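Local coordinates for aminotransferase, class V family protein (Trichomonas vaginalis, PDB 5F8V) that probably catalyses the pyridoxal-phosphate-dependent transfer of an amino group between O-phospho-L-serine and 2-oxoglutarate, the second step of serine biosynthesis from 3-phosphoglycerate, at residues E22-E27 with A250-N255; E146-F151 with V170-I175; N156-G161 with R302-F307. All coordinates share one frame; numbering follows the deposited sequence.

Contact 1: residues E22-E27 with A250-N255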
ATOM      1  N   GLU A  22     -17.792   1.002  12.920  1.00 18.79           N
ATOM      2  CA  GLU A  22     -18.112   0.684  14.320  1.00 19.47           C
ATOM      3  C   GLU A  22     -17.532  -0.662  14.761  1.00 19.92           C
ATOM      4  O   GLU A  22     -16.992  -0.766  15.860  1.00 19.90           O
ATOM      5  CB  GLU A  22     -19.625   0.716  14.546  1.00 20.40           C
ATOM      6  CG  GLU A  22     -20.185   2.126  14.456  1.00 21.38           C
ATOM      7  CD  GLU A  22     -21.699   2.194  14.451  1.00 22.87           C
ATOM      8  OE1 GLU A  22     -22.363   1.192  14.096  1.00 23.79           O
ATOM      9  OE2 GLU A  22     -22.220   3.279  14.789  1.00 23.57           O
ATOM     10  N   ARG A  23     -17.647  -1.677  13.903  1.00 20.60           N
ATOM     11  CA  ARG A  23     -17.043  -2.993  14.149  1.00 21.70           C
ATOM     12  C   ARG A  23     -15.518  -2.886  14.313  1.00 21.05           C
ATOM     13  O   ARG A  23     -14.952  -3.448  15.250  1.00 20.37           O
ATOM     14  CB  ARG A  23     -17.394  -3.991  13.030  1.00 22.72           C
ATOM     15  CG  ARG A  23     -18.835  -4.492  13.068  1.00 24.38           C
ATOM     16  CD  ARG A  23     -19.325  -5.028  11.719  1.00 25.42           C
ATOM     17  NE  ARG A  23     -20.774  -5.275  11.722  1.00 27.01           N
ATOM     18  CZ  ARG A  23     -21.507  -5.654  10.669  1.00 27.80           C
ATOM     19  NH1 ARG A  23     -20.958  -5.845   9.471  1.00 27.70           N
ATOM     20  NH2 ARG A  23     -22.818  -5.840  10.813  1.00 29.02           N
ATOM     21  N   ALA A  24     -14.866  -2.145  13.419  1.00 20.61           N
ATOM     22  CA  ALA A  24     -13.407  -1.957  13.483  1.00 20.08           C
ATOM     23  C   ALA A  24     -12.947  -1.244  14.752  1.00 19.81           C
ATOM     24  O   ALA A  24     -11.957  -1.645  15.372  1.00 19.33           O
ATOM     25  CB  ALA A  24     -12.915  -1.205  12.259  1.00 20.42           C
ATOM     26  N   ALA A  25     -13.662  -0.194  15.137  1.00 19.81           N
ATOM     27  CA  ALA A  25     -13.352   0.541  16.368  1.00 20.18           C
ATOM     28  C   ALA A  25     -13.552  -0.314  17.632  1.00 20.95           C
ATOM     29  O   ALA A  25     -12.715  -0.279  18.541  1.00 21.92           O
ATOM     30  CB  ALA A  25     -14.185   1.810  16.455  1.00 20.20           C
ATOM     31  N   ALA A  26     -14.637  -1.087  17.677  1.00 20.49           N
ATOM     32  CA  ALA A  26     -14.950  -1.923  18.846  1.00 20.96           C
ATOM     33  C   ALA A  26     -13.914  -3.022  19.149  1.00 21.08           C
ATOM     34  O   ALA A  26     -13.729  -3.379  20.306  1.00 19.86           O
ATOM     35  CB  ALA A  26     -16.337  -2.538  18.709  1.00 20.91           C
ATOM     36  N   GLU A  27     -13.256  -3.559  18.122  1.00 21.58           N
ATOM     37  CA  GLU A  27     -12.220  -4.585  18.315  1.00 22.14           C
ATOM     38  C   GLU A  27     -10.787  -4.059  18.074  1.00 22.28           C
ATOM     39  O   GLU A  27      -9.863  -4.853  17.876  1.00 22.82           O
ATOM     40  CB  GLU A  27     -12.532  -5.810  17.438  1.00 22.78           C
ATOM     41  CG  GLU A  27     -12.272  -5.650  15.939  1.00 23.08           C
ATOM     42  CD  GLU A  27     -12.972  -6.696  15.076  1.00 23.72           C
ATOM     43  OE1 GLU A  27     -12.949  -6.541  13.840  1.00 24.65           O
ATOM     44  OE2 GLU A  27     -13.551  -7.670  15.603  1.00 24.00           O
ATOM     45  N   ALA A 250      -5.813  -3.208   5.600  1.00 15.17           N
ATOM     46  CA  ALA A 250      -6.649  -2.988   4.423  1.00 15.06           C
ATOM     47  C   ALA A 250      -7.439  -4.244   4.043  1.00 15.14           C
ATOM     48  O   ALA A 250      -8.614  -4.157   3.661  1.00 14.93           O
ATOM     49  CB  ALA A 250      -5.799  -2.514   3.256  1.00 15.56           C
ATOM     50  N   ILE A 251      -6.799  -5.411   4.167  1.00 14.85           N
ATOM     51  CA  ILE A 251      -7.423  -6.683   3.801  1.00 14.52           C
ATOM     52  C   ILE A 251      -8.502  -7.048   4.812  1.00 14.29           C
ATOM     53  O   ILE A 251      -9.616  -7.401   4.428  1.00 14.03           O
ATOM     54  CB  ILE A 251      -6.372  -7.818   3.675  1.00 14.67           C
ATOM     55  CG1 ILE A 251      -5.436  -7.536   2.488  1.00 14.67           C
ATOM     56  CG2 ILE A 251      -7.042  -9.179   3.481  1.00 14.38           C
ATOM     57  CD1 ILE A 251      -4.064  -8.157   2.626  1.00 14.79           C
ATOM     58  N   TYR A 252      -8.149  -6.973   6.093  1.00 14.75           N
ATOM     59  CA  TYR A 252      -9.100  -7.119   7.207  1.00 15.29           C
ATOM     60  C   TYR A 252     -10.325  -6.212   7.035  1.00 15.55           C
ATOM     61  O   TYR A 252     -11.460  -6.652   7.215  1.00 15.45           O
ATOM     62  CB  TYR A 252      -8.388  -6.828   8.552  1.00 15.64           C
ATOM     63  CG  TYR A 252      -9.251  -6.261   9.664  1.00 15.72           C
ATOM     64  CD1 TYR A 252      -9.916  -7.096  10.554  1.00 15.79           C
ATOM     65  CD2 TYR A 252      -9.378  -4.881   9.841  1.00 15.87           C
ATOM     66  CE1 TYR A 252     -10.689  -6.579  11.577  1.00 15.92           C
ATOM     67  CE2 TYR A 252     -10.162  -4.354  10.855  1.00 15.88           C
ATOM     68  CZ  TYR A 252     -10.816  -5.204  11.720  1.00 16.04           C
ATOM     69  OH  TYR A 252     -11.586  -4.675  12.729  1.00 16.19           O
ATOM     70  N   PHE A 253     -10.089  -4.946   6.704  1.00 15.69           N
ATOM     71  CA  PHE A 253     -11.182  -3.993   6.562  1.00 16.11           C
ATOM     72  C   PHE A 253     -12.006  -4.255   5.302  1.00 15.79           C
ATOM     73  O   PHE A 253     -13.228  -4.149   5.325  1.00 16.29           O
ATOM     74  CB  PHE A 253     -10.694  -2.545   6.609  1.00 16.48           C
ATOM     75  CG  PHE A 253     -11.788  -1.572   6.938  1.00 16.78           C
ATOM     76  CD1 PHE A 253     -12.412  -0.833   5.940  1.00 16.99           C
ATOM     77  CD2 PHE A 253     -12.233  -1.439   8.244  1.00 16.77           C
ATOM     78  CE1 PHE A 253     -13.432   0.053   6.251  1.00 17.12           C
ATOM     79  CE2 PHE A 253     -13.261  -0.567   8.558  1.00 17.06           C
ATOM     80  CZ  PHE A 253     -13.860   0.179   7.560  1.00 17.00           C
ATOM     81  N   ALA A 254     -11.338  -4.619   4.216  1.00 15.60           N
ATOM     82  CA  ALA A 254     -12.021  -5.076   3.018  1.00 15.18           C
ATOM     83  C   ALA A 254     -12.970  -6.227   3.325  1.00 15.16           C
ATOM     84  O   ALA A 254     -14.119  -6.217   2.888  1.00 14.37           O
ATOM     85  CB  ALA A 254     -11.010  -5.494   1.961  1.00 15.23           C
ATOM     86  N   ASN A 255     -12.487  -7.192   4.109  1.00 15.40           N
ATOM     87  CA  ASN A 255     -13.275  -8.359   4.508  1.00 15.89           C
ATOM     88  C   ASN A 255     -14.530  -7.981   5.292  1.00 15.76           C
ATOM     89  O   ASN A 255     -15.589  -8.586   5.106  1.00 15.61           O
ATOM     90  CB  ASN A 255     -12.413  -9.347   5.311  1.00 16.46           C
ATOM     91  CG  ASN A 255     -13.067 -10.710   5.486  1.00 17.38           C
ATOM     92  OD1 ASN A 255     -13.918 -11.122   4.698  1.00 18.88           O
ATOM     93  ND2 ASN A 255     -12.650 -11.428   6.517  1.00 18.12           N
TER
HETATM   94  O   HOH W   1      -9.924  -3.114  14.270  1.00 12.84           O

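Contact 2: residues E146-F151 with V170-I175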
ATOM      1  N   GLU A 146      -3.434  -6.746 -34.762  1.00 29.60           N
ATOM      2  CA  GLU A 146      -3.424  -8.125 -35.254  1.00 31.23           C
ATOM      3  C   GLU A 146      -3.043  -9.122 -34.161  1.00 30.02           C
ATOM      4  O   GLU A 146      -3.779 -10.077 -33.901  1.00 31.69           O
ATOM      5  CB  GLU A 146      -2.472  -8.269 -36.455  1.00 33.63           C
ATOM      6  CG  GLU A 146      -2.622  -9.577 -37.228  1.00 36.22           C
ATOM      7  CD  GLU A 146      -1.453  -9.842 -38.168  1.00 38.65           C
ATOM      8  OE1 GLU A 146      -0.782 -10.888 -38.008  1.00 40.61           O
ATOM      9  OE2 GLU A 146      -1.202  -9.004 -39.063  1.00 39.37           O
ATOM     10  N   ASP A 147      -1.902  -8.885 -33.523  1.00 27.89           N
ATOM     11  CA  ASP A 147      -1.348  -9.815 -32.535  1.00 26.88           C
ATOM     12  C   ASP A 147      -1.416  -9.188 -31.138  1.00 24.24           C
ATOM     13  O   ASP A 147      -0.413  -9.085 -30.444  1.00 24.28           O
ATOM     14  CB  ASP A 147       0.099 -10.173 -32.925  1.00 27.04           C
ATOM     15  CG  ASP A 147       0.691 -11.276 -32.061  1.00 28.08           C
ATOM     16  OD1 ASP A 147       0.001 -12.285 -31.793  1.00 28.98           O
ATOM     17  OD2 ASP A 147       1.855 -11.127 -31.643  1.00 29.37           O
ATOM     18  N   ALA A 148      -2.618  -8.775 -30.738  1.00 22.54           N
ATOM     19  CA  ALA A 148      -2.814  -8.055 -29.474  1.00 20.63           C
ATOM     20  C   ALA A 148      -2.752  -8.996 -28.269  1.00 19.06           C
ATOM     21  O   ALA A 148      -3.425 -10.017 -28.238  1.00 18.45           O
ATOM     22  CB  ALA A 148      -4.131  -7.296 -29.493  1.00 20.71           C
ATOM     23  N   ALA A 149      -1.934  -8.633 -27.284  1.00 18.01           N
ATOM     24  CA  ALA A 149      -1.775  -9.414 -26.061  1.00 17.31           C
ATOM     25  C   ALA A 149      -3.030  -9.341 -25.192  1.00 17.26           C
ATOM     26  O   ALA A 149      -3.352 -10.290 -24.458  1.00 16.88           O
ATOM     27  CB  ALA A 149      -0.565  -8.924 -25.272  1.00 17.62           C
ATOM     28  N   TYR A 150      -3.711  -8.200 -25.265  1.00 16.69           N
ATOM     29  CA  TYR A 150      -4.935  -7.971 -24.522  1.00 16.06           C
ATOM     30  C   TYR A 150      -5.667  -6.743 -25.060  1.00 15.98           C
ATOM     31  O   TYR A 150      -5.123  -5.986 -25.884  1.00 15.53           O
ATOM     32  CB  TYR A 150      -4.633  -7.814 -23.016  1.00 16.07           C
ATOM     33  CG  TYR A 150      -3.590  -6.767 -22.648  1.00 15.97           C
ATOM     34  CD1 TYR A 150      -2.309  -7.140 -22.234  1.00 16.17           C
ATOM     35  CD2 TYR A 150      -3.898  -5.403 -22.665  1.00 15.91           C
ATOM     36  CE1 TYR A 150      -1.356  -6.186 -21.881  1.00 16.09           C
ATOM     37  CE2 TYR A 150      -2.958  -4.444 -22.319  1.00 16.06           C
ATOM     38  CZ  TYR A 150      -1.693  -4.837 -21.920  1.00 16.13           C
ATOM     39  OH  TYR A 150      -0.775  -3.881 -21.578  1.00 16.15           O
ATOM     40  N   PHE A 151      -6.905  -6.582 -24.599  1.00 15.42           N
ATOM     41  CA  PHE A 151      -7.738  -5.418 -24.856  1.00 14.99           C
ATOM     42  C   PHE A 151      -8.001  -4.783 -23.490  1.00 14.75           C
ATOM     43  O   PHE A 151      -8.720  -5.353 -22.667  1.00 14.79           O
ATOM     44  CB  PHE A 151      -9.052  -5.836 -25.519  1.00 14.79           C
ATOM     45  CG  PHE A 151      -9.961  -4.690 -25.860  1.00 14.69           C
ATOM     46  CD1 PHE A 151      -9.962  -4.142 -27.141  1.00 15.02           C
ATOM     47  CD2 PHE A 151     -10.830  -4.162 -24.906  1.00 14.40           C
ATOM     48  CE1 PHE A 151     -10.811  -3.094 -27.461  1.00 14.84           C
ATOM     49  CE2 PHE A 151     -11.671  -3.114 -25.214  1.00 14.41           C
ATOM     50  CZ  PHE A 151     -11.665  -2.576 -26.497  1.00 14.73           C
ATOM     51  N   VAL A 170     -14.467  -8.647 -28.151  1.00 20.79           N
ATOM     52  CA  VAL A 170     -13.231  -8.521 -28.917  1.00 19.97           C
ATOM     53  C   VAL A 170     -12.443  -9.828 -28.846  1.00 20.44           C
ATOM     54  O   VAL A 170     -12.627 -10.610 -27.904  1.00 19.66           O
ATOM     55  CB  VAL A 170     -12.338  -7.354 -28.422  1.00 19.75           C
ATOM     56  CG1 VAL A 170     -13.033  -6.015 -28.631  1.00 19.90           C
ATOM     57  CG2 VAL A 170     -11.925  -7.538 -26.970  1.00 19.53           C
ATOM     58  N   PRO A 171     -11.562 -10.078 -29.836  1.00 21.31           N
ATOM     59  CA  PRO A 171     -10.825 -11.350 -29.810  1.00 21.28           C
ATOM     60  C   PRO A 171      -9.902 -11.509 -28.597  1.00 21.07           C
ATOM     61  O   PRO A 171      -9.986 -12.523 -27.902  1.00 20.01           O
ATOM     62  CB  PRO A 171     -10.027 -11.316 -31.120  1.00 22.02           C
ATOM     63  CG  PRO A 171     -10.840 -10.444 -32.023  1.00 22.01           C
ATOM     64  CD  PRO A 171     -11.338  -9.357 -31.106  1.00 21.84           C
ATOM     65  N   ALA A 172      -9.069 -10.502 -28.323  1.00 20.78           N
ATOM     66  CA  ALA A 172      -8.083 -10.606 -27.244  1.00 20.79           C
ATOM     67  C   ALA A 172      -8.756 -10.649 -25.862  1.00 20.91           C
ATOM     68  O   ALA A 172      -9.890 -10.167 -25.708  1.00 20.38           O
ATOM     69  CB  ALA A 172      -7.077  -9.468 -27.319  1.00 20.94           C
ATOM     70  N   PRO A 173      -8.074 -11.246 -24.863  1.00 20.18           N
ATOM     71  CA  PRO A 173      -8.634 -11.250 -23.507  1.00 19.87           C
ATOM     72  C   PRO A 173      -8.717  -9.845 -22.902  1.00 18.62           C
ATOM     73  O   PRO A 173      -7.861  -9.000 -23.167  1.00 18.61           O
ATOM     74  CB  PRO A 173      -7.669 -12.144 -22.712  1.00 19.92           C
ATOM     75  CG  PRO A 173      -6.444 -12.259 -23.545  1.00 20.36           C
ATOM     76  CD  PRO A 173      -6.885 -12.111 -24.969  1.00 20.50           C
ATOM     77  N   LEU A 174      -9.756  -9.614 -22.114  1.00 17.56           N
ATOM     78  CA  LEU A 174     -10.026  -8.296 -21.539  1.00 16.40           C
ATOM     79  C   LEU A 174      -9.190  -8.078 -20.296  1.00 15.71           C
ATOM     80  O   LEU A 174      -9.057  -8.984 -19.453  1.00 15.20           O
ATOM     81  CB  LEU A 174     -11.501  -8.166 -21.165  1.00 16.52           C
ATOM     82  CG  LEU A 174     -12.524  -8.287 -22.300  1.00 16.45           C
ATOM     83  CD1 LEU A 174     -13.913  -8.491 -21.716  1.00 16.40           C
ATOM     84  CD2 LEU A 174     -12.488  -7.073 -23.215  1.00 16.44           C
ATOM     85  N   ILE A 175      -8.627  -6.879 -20.183  1.00 14.48           N
ATOM     86  CA  ILE A 175      -8.037  -6.419 -18.933  1.00 13.79           C
ATOM     87  C   ILE A 175      -8.818  -5.177 -18.522  1.00 13.03           C
ATOM     88  O   ILE A 175      -8.794  -4.174 -19.238  1.00 12.58           O
ATOM     89  CB  ILE A 175      -6.537  -6.115 -19.068  1.00 13.44           C
ATOM     90  CG1 ILE A 175      -5.797  -7.410 -19.444  1.00 13.45           C
ATOM     91  CG2 ILE A 175      -6.014  -5.530 -17.761  1.00 13.64           C
ATOM     92  CD1 ILE A 175      -4.296  -7.338 -19.422  1.00 13.11           C
TER

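Contact 3: residues N156-G161 with R302-F307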
ATOM      1  N   ASN A 156     -15.732   1.670 -15.624  1.00 11.06           N
ATOM      2  CA  ASN A 156     -16.430   2.868 -15.149  1.00 10.94           C
ATOM      3  C   ASN A 156     -15.494   4.075 -15.038  1.00 11.17           C
ATOM      4  O   ASN A 156     -14.614   4.109 -14.174  1.00 10.92           O
ATOM      5  CB  ASN A 156     -17.120   2.590 -13.806  1.00 10.80           C
ATOM      6  CG  ASN A 156     -17.913   3.784 -13.309  1.00 11.04           C
ATOM      7  OD1 ASN A 156     -18.960   4.124 -13.860  1.00 11.00           O
ATOM      8  ND2 ASN A 156     -17.380   4.468 -12.307  1.00 11.06           N
ATOM      9  N   GLU A 157     -15.671   5.058 -15.921  1.00 11.74           N
ATOM     10  CA  GLU A 157     -14.837   6.267 -15.880  1.00 12.19           C
ATOM     11  C   GLU A 157     -15.436   7.253 -14.881  1.00 13.04           C
ATOM     12  O   GLU A 157     -16.541   7.755 -15.065  1.00 13.39           O
ATOM     13  CB  GLU A 157     -14.662   6.877 -17.273  1.00 12.11           C
ATOM     14  CG  GLU A 157     -13.699   6.095 -18.152  1.00 11.90           C
ATOM     15  CD  GLU A 157     -12.225   6.296 -17.820  1.00 11.79           C
ATOM     16  OE1 GLU A 157     -11.900   7.096 -16.917  1.00 11.93           O
ATOM     17  OE2 GLU A 157     -11.362   5.660 -18.481  1.00 11.30           O
ATOM     18  N   THR A 158     -14.687   7.483 -13.807  1.00 14.11           N
ATOM     19  CA  THR A 158     -15.142   8.182 -12.608  1.00 15.32           C
ATOM     20  C   THR A 158     -15.419   9.678 -12.868  1.00 15.29           C
ATOM     21  O   THR A 158     -16.401  10.241 -12.358  1.00 15.48           O
ATOM     22  CB  THR A 158     -14.075   7.982 -11.493  1.00 16.29           C
ATOM     23  OG1 THR A 158     -13.677   6.602 -11.478  1.00 17.73           O
ATOM     24  CG2 THR A 158     -14.576   8.321 -10.127  1.00 16.56           C
ATOM     25  N   ILE A 159     -14.579  10.305 -13.686  1.00 14.93           N
ATOM     26  CA  ILE A 159     -14.671  11.748 -13.950  1.00 14.94           C
ATOM     27  C   ILE A 159     -15.724  12.068 -15.026  1.00 14.31           C
ATOM     28  O   ILE A 159     -16.449  13.064 -14.919  1.00 13.62           O
ATOM     29  CB  ILE A 159     -13.284  12.328 -14.323  1.00 15.00           C
ATOM     30  CG1 ILE A 159     -12.305  12.107 -13.166  1.00 15.27           C
ATOM     31  CG2 ILE A 159     -13.379  13.814 -14.668  1.00 15.15           C
ATOM     32  CD1 ILE A 159     -10.846  12.234 -13.553  1.00 15.65           C
ATOM     33  N   GLN A 160     -15.797  11.226 -16.054  1.00 13.81           N
ATOM     34  CA  GLN A 160     -16.741  11.420 -17.157  1.00 13.20           C
ATOM     35  C   GLN A 160     -18.131  10.829 -16.866  1.00 12.69           C
ATOM     36  O   GLN A 160     -19.116  11.244 -17.474  1.00 12.51           O
ATOM     37  CB  GLN A 160     -16.181  10.833 -18.444  1.00 13.36           C
ATOM     38  CG  GLN A 160     -15.016  11.614 -19.042  1.00 13.92           C
ATOM     39  CD  GLN A 160     -13.694  11.392 -18.334  1.00 14.08           C
ATOM     40  OE1 GLN A 160     -13.429  10.320 -17.798  1.00 14.41           O
ATOM     41  NE2 GLN A 160     -12.856  12.408 -18.336  1.00 14.61           N
ATOM     42  N   GLY A 161     -18.217   9.877 -15.944  1.00 12.05           N
ATOM     43  CA  GLY A 161     -19.482   9.180 -15.678  1.00 11.90           C
ATOM     44  C   GLY A 161     -19.958   8.306 -16.834  1.00 11.63           C
ATOM     45  O   GLY A 161     -21.154   8.254 -17.113  1.00 11.33           O
ATOM     46  N   ARG A 302     -23.734   4.399 -12.900  1.00 14.52           N
ATOM     47  CA  ARG A 302     -24.500   4.300 -11.666  1.00 15.32           C
ATOM     48  C   ARG A 302     -23.708   4.860 -10.488  1.00 15.92           C
ATOM     49  O   ARG A 302     -24.296   5.170  -9.466  1.00 17.47           O
ATOM     50  CB  ARG A 302     -24.866   2.844 -11.343  1.00 15.14           C
ATOM     51  CG  ARG A 302     -25.715   2.129 -12.392  1.00 15.37           C
ATOM     52  CD  ARG A 302     -25.607   0.605 -12.287  1.00 15.21           C
ATOM     53  NE  ARG A 302     -24.200   0.201 -12.300  1.00 14.72           N
ATOM     54  CZ  ARG A 302     -23.547  -0.424 -11.318  1.00 14.84           C
ATOM     55  NH1 ARG A 302     -24.169  -0.853 -10.220  1.00 15.00           N
ATOM     56  NH2 ARG A 302     -22.240  -0.660 -11.461  1.00 14.53           N
ATOM     57  N   MET A 303     -22.383   4.946 -10.623  1.00 17.03           N
ATOM     58  CA  MET A 303     -21.471   5.244  -9.517  1.00 17.28           C
ATOM     59  C   MET A 303     -21.045   6.710  -9.455  1.00 17.59           C
ATOM     60  O   MET A 303     -20.844   7.244  -8.369  1.00 17.69           O
ATOM     61  CB  MET A 303     -20.209   4.383  -9.635  1.00 17.93           C
ATOM     62  CG  MET A 303     -20.420   2.870  -9.598  1.00 18.58           C
ATOM     63  SD  MET A 303     -20.839   2.235  -7.951  1.00 20.27           S
ATOM     64  CE  MET A 303     -22.621   2.212  -8.086  1.00 19.42           C
ATOM     65  N   ASN A 304     -20.871   7.345 -10.613  1.00 17.57           N
ATOM     66  CA  ASN A 304     -20.392   8.724 -10.689  1.00 17.19           C
ATOM     67  C   ASN A 304     -21.272   9.504 -11.652  1.00 18.08           C
ATOM     68  O   ASN A 304     -21.373   9.157 -12.832  1.00 18.82           O
ATOM     69  CB  ASN A 304     -18.934   8.759 -11.144  1.00 16.20           C
ATOM     70  CG  ASN A 304     -18.034   7.857 -10.309  1.00 15.74           C
ATOM     71  OD1 ASN A 304     -17.836   6.685 -10.648  1.00 14.48           O
ATOM     72  ND2 ASN A 304     -17.521   8.383  -9.184  1.00 15.29           N
ATOM     73  N   MET A 305     -21.917  10.546 -11.141  1.00 18.22           N
ATOM     74  CA  MET A 305     -22.909  11.297 -11.882  1.00 18.79           C
ATOM     75  C   MET A 305     -22.445  12.737 -11.993  1.00 18.37           C
ATOM     76  O   MET A 305     -22.821  13.557 -11.160  1.00 17.15           O
ATOM     77  CB  MET A 305     -24.255  11.219 -11.152  1.00 20.03           C
ATOM     78  CG  MET A 305     -24.914   9.859 -11.296  1.00 21.18           C
ATOM     79  SD  MET A 305     -25.564   9.154  -9.792  1.00 23.53           S
ATOM     80  CE  MET A 305     -24.130   8.324  -9.121  1.00 23.49           C
ATOM     81  N   PRO A 306     -21.605  13.044 -13.010  1.00 18.18           N
ATOM     82  CA  PRO A 306     -21.284  14.450 -13.231  1.00 18.12           C
ATOM     83  C   PRO A 306     -22.508  15.219 -13.710  1.00 17.95           C
ATOM     84  O   PRO A 306     -23.436  14.641 -14.288  1.00 17.24           O
ATOM     85  CB  PRO A 306     -20.180  14.430 -14.300  1.00 18.48           C
ATOM     86  CG  PRO A 306     -20.195  13.065 -14.885  1.00 18.32           C
ATOM     87  CD  PRO A 306     -20.879  12.144 -13.922  1.00 18.11           C
ATOM     88  N   PHE A 307     -22.523  16.507 -13.405  1.00 18.37           N
ATOM     89  CA  PHE A 307     -23.527  17.420 -13.941  1.00 18.30           C
ATOM     90  C   PHE A 307     -23.014  18.847 -13.832  1.00 18.30           C
ATOM     91  O   PHE A 307     -22.125  19.143 -13.040  1.00 18.22           O
ATOM     92  CB  PHE A 307     -24.900  17.240 -13.272  1.00 18.30           C
ATOM     93  CG  PHE A 307     -24.911  17.437 -11.777  1.00 18.74           C
ATOM     94  CD1 PHE A 307     -24.517  16.416 -10.917  1.00 18.38           C
ATOM     95  CD2 PHE A 307     -25.384  18.624 -11.221  1.00 18.68           C
ATOM     96  CE1 PHE A 307     -24.563  16.584  -9.543  1.00 18.65           C
ATOM     97  CE2 PHE A 307     -25.426  18.805  -9.845  1.00 18.33           C
ATOM     98  CZ  PHE A 307     -25.024  17.784  -9.001  1.00 18.72           C
TER

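Contact 1: residues E22-E27 with A250-N255
Helix 22-26 passes helix 250-255 at an axis distance of 11.1 Å with their directions 131° apart, and Ala24 and Phe253 have the nearest CA atoms. This is a helix-helix contact of the fold type I architecture of pyridoxal-phosphate enzymes, in which two aromatic side chains of helix 248-263 fill the distance between the axes, Tyr252 reaching Ala24 and Glu27 and Phe253 reaching Ala24. The CG of Tyr252 lies anti to the backbone N (chi1 151°), which sends the ring toward the opposing helix, and the hydroxyl ends beside the backbone of Ala24. There Tyr252 OH donates to Glu27 OE1 at 2.6 Å, a short bond that uses the anti lone pair of the carboxylate oxygen. OE1 reaches the ring edge in the ring plane, while the carboxylate as a whole is turned 50° from the ring. Glu27, just past the helix end, is extended beyond CG, and its OE1 also bonds His256 NE2, so two side chains of the facing helix grip one oxygen. Phe253 meets Ala24 edge-on, its CE2 3.8 Å from Ala24 CB. Met28 of the second subunit packs on Ala24 and Ala25, which puts this contact at the dimer interface. One water closes the join, donating to Ala24 O at 2.7 Å and to Tyr252 OH at 2.8 Å.

Contact 2: residues E146-F151 with V170-I175
Two nearly straight backbone hydrogen bonds join Phe151 to the chain 170-175: Phe151 N donates to Pro173 O at 3.0 Å, and Ile175 N donates to Phe151 O at 2.9 Å. They make Phe151 and Leu174 a parallel bridge between neighbouring strands 148-154 and 174-177, just past the corner the first chain turns at Ala149, in the mixed seven-stranded sheet of the large domain of this aminotransferase fold. Phe151 thus uses both its N-H and its carbonyl on the same neighbour. In the second bond Ile175 N stands above the carbonyl plane of Phe151, 36° out of it, and Leu174 CA adds a C-H...O contact to Phe151 O.

Side chains then fill both sides of the sheet. Tyr150 holds CG between its backbone N and carbonyl carbon (chi1 53°), which stands the ring where Ile175 CD1 can lie over one face, 3.6 Å from the centroid, in a CH-pi contact offset toward the rim. Helix 78-89 covers this side through Phe89, which touches both residues, and the hydroxyl of Tyr150 bonds that of Tyr98. Phe151 and Leu174 run side by side in the same direction on the other side. Val170 crosses Phe151 at about a right angle, with CG1 over the ring face and CG2 against the ring's root, 3.6 Å from Phe151 CG. Before the strands pair, the chains keep touching through small groups: Pro173 CG rests on Ala149 O, and Ala172 CB lies 4.3 Å from Ala148 CB.

Contact 3: residues N156-G161 with R302-F307
Asn156 and Asn304 reach each other through different first torsions: Asn156 sets CG anti to its backbone N (chi1 -177°), whereas Asn304 sets CG anti to its carbonyl carbon (chi1 -52°). The two amides meet nearly coplanar, their planes 25° apart, and Asn156 ND2 donates to Asn304 OD1 at 2.8 Å. The bond lies in both amide planes, although it is somewhat bent at the hydrogen. This pair lies just behind the cofactor site of the class V aminotransferase fold, where a turn following strand 148-154 meets strand 304-307, which pairs with strand 345-348 in a small antiparallel sheet.

The amide of Asn156 has further partners that fix its rotation: OD1 bonds Ser301 OG, and ND2 also bonds Ser180 OG. The same serine hydroxyl is hydrogen-bonded to Thr158 OG1, which in turn bonds O3 of the pyridoxal-phosphate-modified lysine at position 202. Hydrogen bonds thus run from Asn304 through Asn156 and Ser180 to Thr158; Asn304 also packs directly on Thr158, and so backs a first-shell residue. Thr158 turns its other branch toward Asn304, with CG2 close against the amide at 3.1 Å from Asn304 ND2, and its carbonyl oxygen approaches Asn304 CB.

Further along, the turn rests on Pro306. Gly161 N bonds Glu157 O to close the turn, and Gly161 itself has positive phi. With no side chain on Gly161, its CA comes within 3.4 Å of Asn304 O and also packs against Pro306 CD. The proline ring packs against the last part of the turn, with Pro306 CG 3.3 Å from Gln160 O.

How the contacts relate
Along the chain, contact 2 is nested inside the loop closed by contact 1, while contact 3 alternates with each of them. Contacts 1 and 2 lie on opposite sides of the chain's centre, with centres about 38 Å apart; the centre of contact 3 is about 28 Å from that of contact 1 and 26 Å from that of contact 2. None touches another. Contacts 2 and 3 are linked along the chain, with nearest atoms about 10 Å apart, since strand 156-157 follows strand 148-154 of the large sheet. Contact 1 joins helices at the second subunit, so the three mark separate places: the dimer side, the large sheet and the surroundings of the pyridoxal phosphate site.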